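Local coordinates for nuclear inclusion protein A (Tobacco vein mottling virus, PDB 3MMG) that probably cleaves peptide bonds as a 3C-type cysteine protease of peptidase family C4, with a chymotrypsin-like fold, at residues T137-H142 / G211-V216; S168-H171 / S176-F179. The protein carries 3 engineered substitutions. All coordinates share one frame; numbering follows the deposited sequence.

Contact 1 (T137-H142 / G211-V216); sequences TSFWQH and GSFTLV
Phe-139 and Phe-213 carry the packed part of this contact. Their rings form an offset edge-to-face pair with centroids 5.7 Å apart and planes at 71°. Phe-213 brings its edge, and its CE1 comes within 3.7 Å of Phe-139 CD2. Phe-139 has CG anti to its carbonyl carbon (chi1 -67°), which puts CD2 within reach of Phe-213 CE1. Both rings are buried. Leu-169 of strand 163-171 touches each of them, and the ring of Trp-210 meets that of Phe-139. The Thr-137 end is smaller. Its methyl CG2 sits close, 3.4 Å from Gly-211 N, but Gly-211 is exposed. Thr-137 OG1 bonds within its own segment, accepting from Phe-139 N at 2.9 Å (N-H...O angle 157°) and closing an ST turn. It also hydrogen-bonds Lys-134 O. This turn leads into strand 139-142. Ser-212 and Thr-214 to Val-216 make no contact with 137-142. Thr-214 and Leu-215 instead pair in parallel with a bound peptide, and Phe-213 packs on an apolar side chain of that peptide. No hydrogen bond joins 137-142 to 211-216. The C-terminal segment is therefore held against the barrel here by aromatic and methyl packing, next to the bound peptide.

Contact 2 (S168-H171 / S176-F179); sequences SLTH and SNYF
Tyr-178 O is gripped by two backbone N-H groups. Leu-169 N reaches Tyr-178 O at 3.0 Å in a nearly straight bond (N-H...O 176°). Ser-168 N lies in the carbonyl plane, also 3.0 Å from Tyr-178 O, but its bond is more bent (145°). Two residues thus face one, which makes a classic beta bulge. Tyr-178 N returns a bond to Leu-169 O at 2.9 Å, completing the hydrogen-bonded pair of this antiparallel hairpin. Nearer the turn, His-171 N donates to Ser-176 O at 2.8 Å. Thr-170 and Asn-177 form the next, non-hydrogen-bonded pair, and their side chains lie side by side. Thr-170 OG1, anti to its backbone N (chi1 -171°), lies within bonding distance of both Asn-177 OD1 and Ser-176 O, 3.0 Å from each. On the face of Leu-169 and Tyr-178 the contact is apolar, with Leu-169 CB 4.1 Å from Tyr-178 CB. Phe-213 covers part of this face, its ring edge-to-face with Tyr-178. Strand 177-181 has strand 139-142 on its other side. Leu-169, Thr-170 and His-171 pair antiparallel with the bound peptide, so the peptide extends the sheet beside strand 163-171 of the six-stranded barrel.

In the fold
Both contacts are largely buried. Contact 2 lies wholly within the six-stranded antiparallel barrel, as a hairpin. Contact 1 joins barrel strand 139-142 to a C-terminal segment outside it, and it reaches the surface at Gly-211. Their chemistry differs accordingly: ring packing in contact 1 against backbone bonding in contact 2. Strands 139-142 and 177-181 are neighbours, so the two contacts meet directly: Trp-140 N lies 2.8 Å from Phe-179 O, and His-142 N lies 2.9 Å from Asn-177 O, both probable hydrogen bonds. The bound peptide pairs antiparallel with 169-171 and parallel with 214-215. One segment of each contact, 168-171 and 211-216, therefore lines the peptide site.

Contact 1 (T137-H142 / G211-V216)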
loop_
_atom_site.group_PDB
_atom_site.type_symbol
_atom_site.label_atom_id
_atom_site.label_comp_id
_atom_site.label_asym_id
_atom_site.label_seq_id
_atom_site.Cartn_x
_atom_site.Cartn_y
_atom_site.Cartn_z
ATOM N N THR A 137 5.548 15.401 6.497
ATOM C CA THR A 137 4.662 14.461 5.833
ATOM C C THR A 137 4.932 13.037 6.298
ATOM O O THR A 137 5.867 12.769 7.069
ATOM C CB THR A 137 4.814 14.478 4.278
ATOM O OG1 THR A 137 6.022 13.798 3.903
ATOM C CG2 THR A 137 4.822 15.906 3.693
ATOM N N SER A 138 4.090 12.122 5.815
ATOM C CA SER A 138 4.325 10.695 6.002
ATOM C C SER A 138 5.009 10.075 4.784
ATOM O O SER A 138 5.065 8.840 4.641
ATOM C CB SER A 138 3.004 9.990 6.319
ATOM O OG SER A 138 2.574 10.329 7.638
ATOM N N PHE A 139 5.525 10.914 3.895
ATOM C CA PHE A 139 6.159 10.418 2.677
ATOM C C PHE A 139 7.668 10.264 2.843
ATOM O O PHE A 139 8.322 11.101 3.470
ATOM C CB PHE A 139 5.916 11.347 1.476
ATOM C CG PHE A 139 4.490 11.406 1.008
ATOM C CD1 PHE A 139 3.886 10.293 0.389
ATOM C CD2 PHE A 139 3.745 12.573 1.169
ATOM C CE1 PHE A 139 2.529 10.353 -0.055
ATOM C CE2 PHE A 139 2.393 12.639 0.729
ATOM C CZ PHE A 139 1.793 11.518 0.123
ATOM N N TRP A 140 8.209 9.198 2.261
ATOM C CA TRP A 140 9.654 9.009 2.157
ATOM C C TRP A 140 10.037 8.794 0.706
ATOM O O TRP A 140 9.393 8.004 -0.008
ATOM C CB TRP A 140 10.083 7.757 2.918
ATOM C CG TRP A 140 9.967 7.854 4.403
ATOM C CD1 TRP A 140 8.814 7.891 5.150
ATOM C CD2 TRP A 140 11.052 7.870 5.335
ATOM N NE1 TRP A 140 9.124 7.948 6.491
ATOM C CE2 TRP A 140 10.486 7.941 6.634
ATOM C CE3 TRP A 140 12.462 7.835 5.200
ATOM C CZ2 TRP A 140 11.279 7.971 7.804
ATOM C CZ3 TRP A 140 13.252 7.876 6.360
ATOM C CH2 TRP A 140 12.642 7.913 7.652
ATOM N N GLN A 141 11.092 9.450 0.275
ATOM C CA GLN A 141 11.572 9.269 -1.090
ATOM C C GLN A 141 12.278 7.906 -1.258
ATOM O O GLN A 141 12.967 7.421 -0.336
ATOM C CB GLN A 141 12.526 10.406 -1.478
ATOM C CG GLN A 141 12.861 10.422 -2.972
ATOM C CD GLN A 141 13.672 11.640 -3.390
ATOM O OE1 GLN A 141 13.998 12.489 -2.562
ATOM N NE2 GLN A 141 13.987 11.730 -4.676
ATOM N N HIS A 142 12.102 7.303 -2.432
ATOM C CA HIS A 142 12.871 6.125 -2.812
ATOM C C HIS A 142 13.212 6.229 -4.298
ATOM O O HIS A 142 12.644 7.071 -5.020
ATOM C CB HIS A 142 12.108 4.809 -2.466
ATOM C CG HIS A 142 10.914 4.535 -3.337
ATOM N ND1 HIS A 142 11.024 3.950 -4.579
ATOM C CD2 HIS A 142 9.586 4.721 -3.127
ATOM C CE1 HIS A 142 9.821 3.816 -5.111
ATOM N NE2 HIS A 142 8.930 4.283 -4.256
ATOM N N GLY A 211 3.164 18.848 3.198
ATOM C CA GLY A 211 4.395 19.616 3.392
ATOM C C GLY A 211 4.546 20.567 2.217
ATOM O O GLY A 211 3.603 21.295 1.878
ATOM N N SER A 212 5.706 20.535 1.567
ATOM C CA SER A 212 5.966 21.431 0.443
ATOM C C SER A 212 5.561 20.871 -0.918
ATOM O O SER A 212 5.824 21.503 -1.947
ATOM C CB SER A 212 7.439 21.879 0.438
ATOM O OG SER A 212 8.289 20.832 -0.005
ATOM N N PHE A 213 4.921 19.699 -0.951
ATOM C CA PHE A 213 4.404 19.162 -2.220
ATOM C C PHE A 213 3.154 19.918 -2.685
ATOM O O PHE A 213 2.349 20.334 -1.864
ATOM C CB PHE A 213 3.936 17.718 -2.048
ATOM C CG PHE A 213 5.031 16.710 -1.922
ATOM C CD1 PHE A 213 4.882 15.644 -1.033
ATOM C CD2 PHE A 213 6.186 16.793 -2.699
ATOM C CE1 PHE A 213 5.884 14.678 -0.909
ATOM C CE2 PHE A 213 7.193 15.838 -2.587
ATOM C CZ PHE A 213 7.038 14.772 -1.689
ATOM N N THR A 214 2.992 20.040 -3.995
ATOM C CA THR A 214 1.718 20.417 -4.614
ATOM C C THR A 214 1.180 19.189 -5.360
ATOM O O THR A 214 1.780 18.743 -6.327
ATOM C CB THR A 214 1.908 21.558 -5.644
ATOM O OG1 THR A 214 2.574 22.665 -5.026
ATOM C CG2 THR A 214 0.569 22.016 -6.195
ATOM N N LEU A 215 0.063 18.640 -4.895
ATOM C CA LEU A 215 -0.573 17.509 -5.577
ATOM C C LEU A 215 -1.332 17.947 -6.824
ATOM O O LEU A 215 -2.199 18.827 -6.756
ATOM C CB LEU A 215 -1.539 16.769 -4.646
ATOM C CG LEU A 215 -2.321 15.617 -5.311
ATOM C CD1 LEU A 215 -1.407 14.438 -5.657
ATOM C CD2 LEU A 215 -3.464 15.179 -4.432
ATOM N N VAL A 216 -1.010 17.314 -7.946
ATOM C CA VAL A 216 -1.716 17.561 -9.207
ATOM C C VAL A 216 -2.672 16.398 -9.479
ATOM O O VAL A 216 -2.248 15.273 -9.778
ATOM C CB VAL A 216 -0.723 17.791 -10.364
ATOM C CG1 VAL A 216 -1.456 18.170 -11.655
ATOM C CG2 VAL A 216 0.292 18.887 -9.971
#

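Contact 2 (S168-H171 / S176-F179)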
loop_
_atom_site.group_PDB
_atom_site.type_symbol
_atom_site.label_atom_id
_atom_site.label_comp_id
_atom_site.label_asym_id
_atom_site.label_seq_id
_atom_site.Cartn_x
_atom_site.Cartn_y
_atom_site.Cartn_z
ATOM N N SER A 168 3.311 5.307 -3.322
ATOM C CA SER A 168 2.229 6.285 -3.418
ATOM C C SER A 168 2.337 7.290 -4.578
ATOM O O SER A 168 1.431 7.371 -5.386
ATOM C CB SER A 168 2.061 7.037 -2.086
ATOM O OG SER A 168 1.053 8.043 -2.191
ATOM N N LEU A 169 3.444 8.033 -4.632
ATOM C CA LEU A 169 3.570 9.236 -5.467
ATOM C C LEU A 169 4.731 9.141 -6.391
ATOM O O LEU A 169 5.715 8.455 -6.114
ATOM C CB LEU A 169 3.870 10.481 -4.617
ATOM C CG LEU A 169 2.977 11.043 -3.537
ATOM C CD1 LEU A 169 3.708 12.213 -2.901
ATOM C CD2 LEU A 169 1.644 11.485 -4.168
ATOM N N THR A 170 4.640 9.931 -7.465
ATOM C CA THR A 170 5.780 10.256 -8.291
ATOM C C THR A 170 5.702 11.749 -8.638
ATOM O O THR A 170 4.620 12.349 -8.685
ATOM C CB THR A 170 5.856 9.364 -9.556
ATOM O OG1 THR A 170 7.109 9.576 -10.224
ATOM C CG2 THR A 170 4.701 9.650 -10.514
ATOM N N HIS A 171 6.860 12.348 -8.841
ATOM C CA HIS A 171 6.918 13.730 -9.276
ATOM C C HIS A 171 6.395 13.807 -10.711
ATOM O O HIS A 171 6.613 12.898 -11.508
ATOM C CB HIS A 171 8.355 14.202 -9.193
ATOM C CG HIS A 171 8.517 15.674 -9.379
ATOM N ND1 HIS A 171 8.552 16.267 -10.625
ATOM C CD2 HIS A 171 8.670 16.674 -8.478
ATOM C CE1 HIS A 171 8.712 17.571 -10.481
ATOM N NE2 HIS A 171 8.788 17.845 -9.190
ATOM N N SER A 176 10.971 11.495 -9.556
ATOM C CA SER A 176 11.229 11.110 -8.152
ATOM C C SER A 176 10.038 10.302 -7.657
ATOM O O SER A 176 8.914 10.572 -8.061
ATOM C CB SER A 176 11.383 12.350 -7.256
ATOM O OG SER A 176 12.571 13.077 -7.545
ATOM N N ASN A 177 10.287 9.330 -6.776
ATOM C CA ASN A 177 9.230 8.466 -6.244
ATOM C C ASN A 177 9.139 8.546 -4.726
ATOM O O ASN A 177 10.152 8.748 -4.059
ATOM C CB ASN A 177 9.502 7.010 -6.626
ATOM C CG ASN A 177 9.223 6.734 -8.059
ATOM O OD1 ASN A 177 8.375 7.380 -8.685
ATOM N ND2 ASN A 177 9.940 5.768 -8.612
ATOM N N TYR A 178 7.938 8.352 -4.191
ATOM C CA TYR A 178 7.717 8.450 -2.744
ATOM C C TYR A 178 6.759 7.367 -2.284
ATOM O O TYR A 178 5.765 7.081 -2.959
ATOM C CB TYR A 178 7.164 9.817 -2.339
ATOM C CG TYR A 178 8.014 10.957 -2.798
ATOM C CD1 TYR A 178 7.856 11.458 -4.085
ATOM C CD2 TYR A 178 8.998 11.520 -1.967
ATOM C CE1 TYR A 178 8.640 12.466 -4.560
ATOM C CE2 TYR A 178 9.806 12.582 -2.459
ATOM C CZ TYR A 178 9.590 13.030 -3.757
ATOM O OH TYR A 178 10.311 14.045 -4.350
ATOM N N PHE A 179 7.090 6.763 -1.150
ATOM C CA PHE A 179 6.174 5.868 -0.489
ATOM C C PHE A 179 5.601 6.513 0.760
ATOM O O PHE A 179 6.162 7.501 1.267
ATOM C CB PHE A 179 6.816 4.506 -0.193
ATOM C CG PHE A 179 7.825 4.481 0.928
ATOM C CD1 PHE A 179 7.416 4.256 2.263
ATOM C CD2 PHE A 179 9.202 4.576 0.647
ATOM C CE1 PHE A 179 8.360 4.143 3.288
ATOM C CE2 PHE A 179 10.162 4.440 1.676
ATOM C CZ PHE A 179 9.738 4.243 2.992
#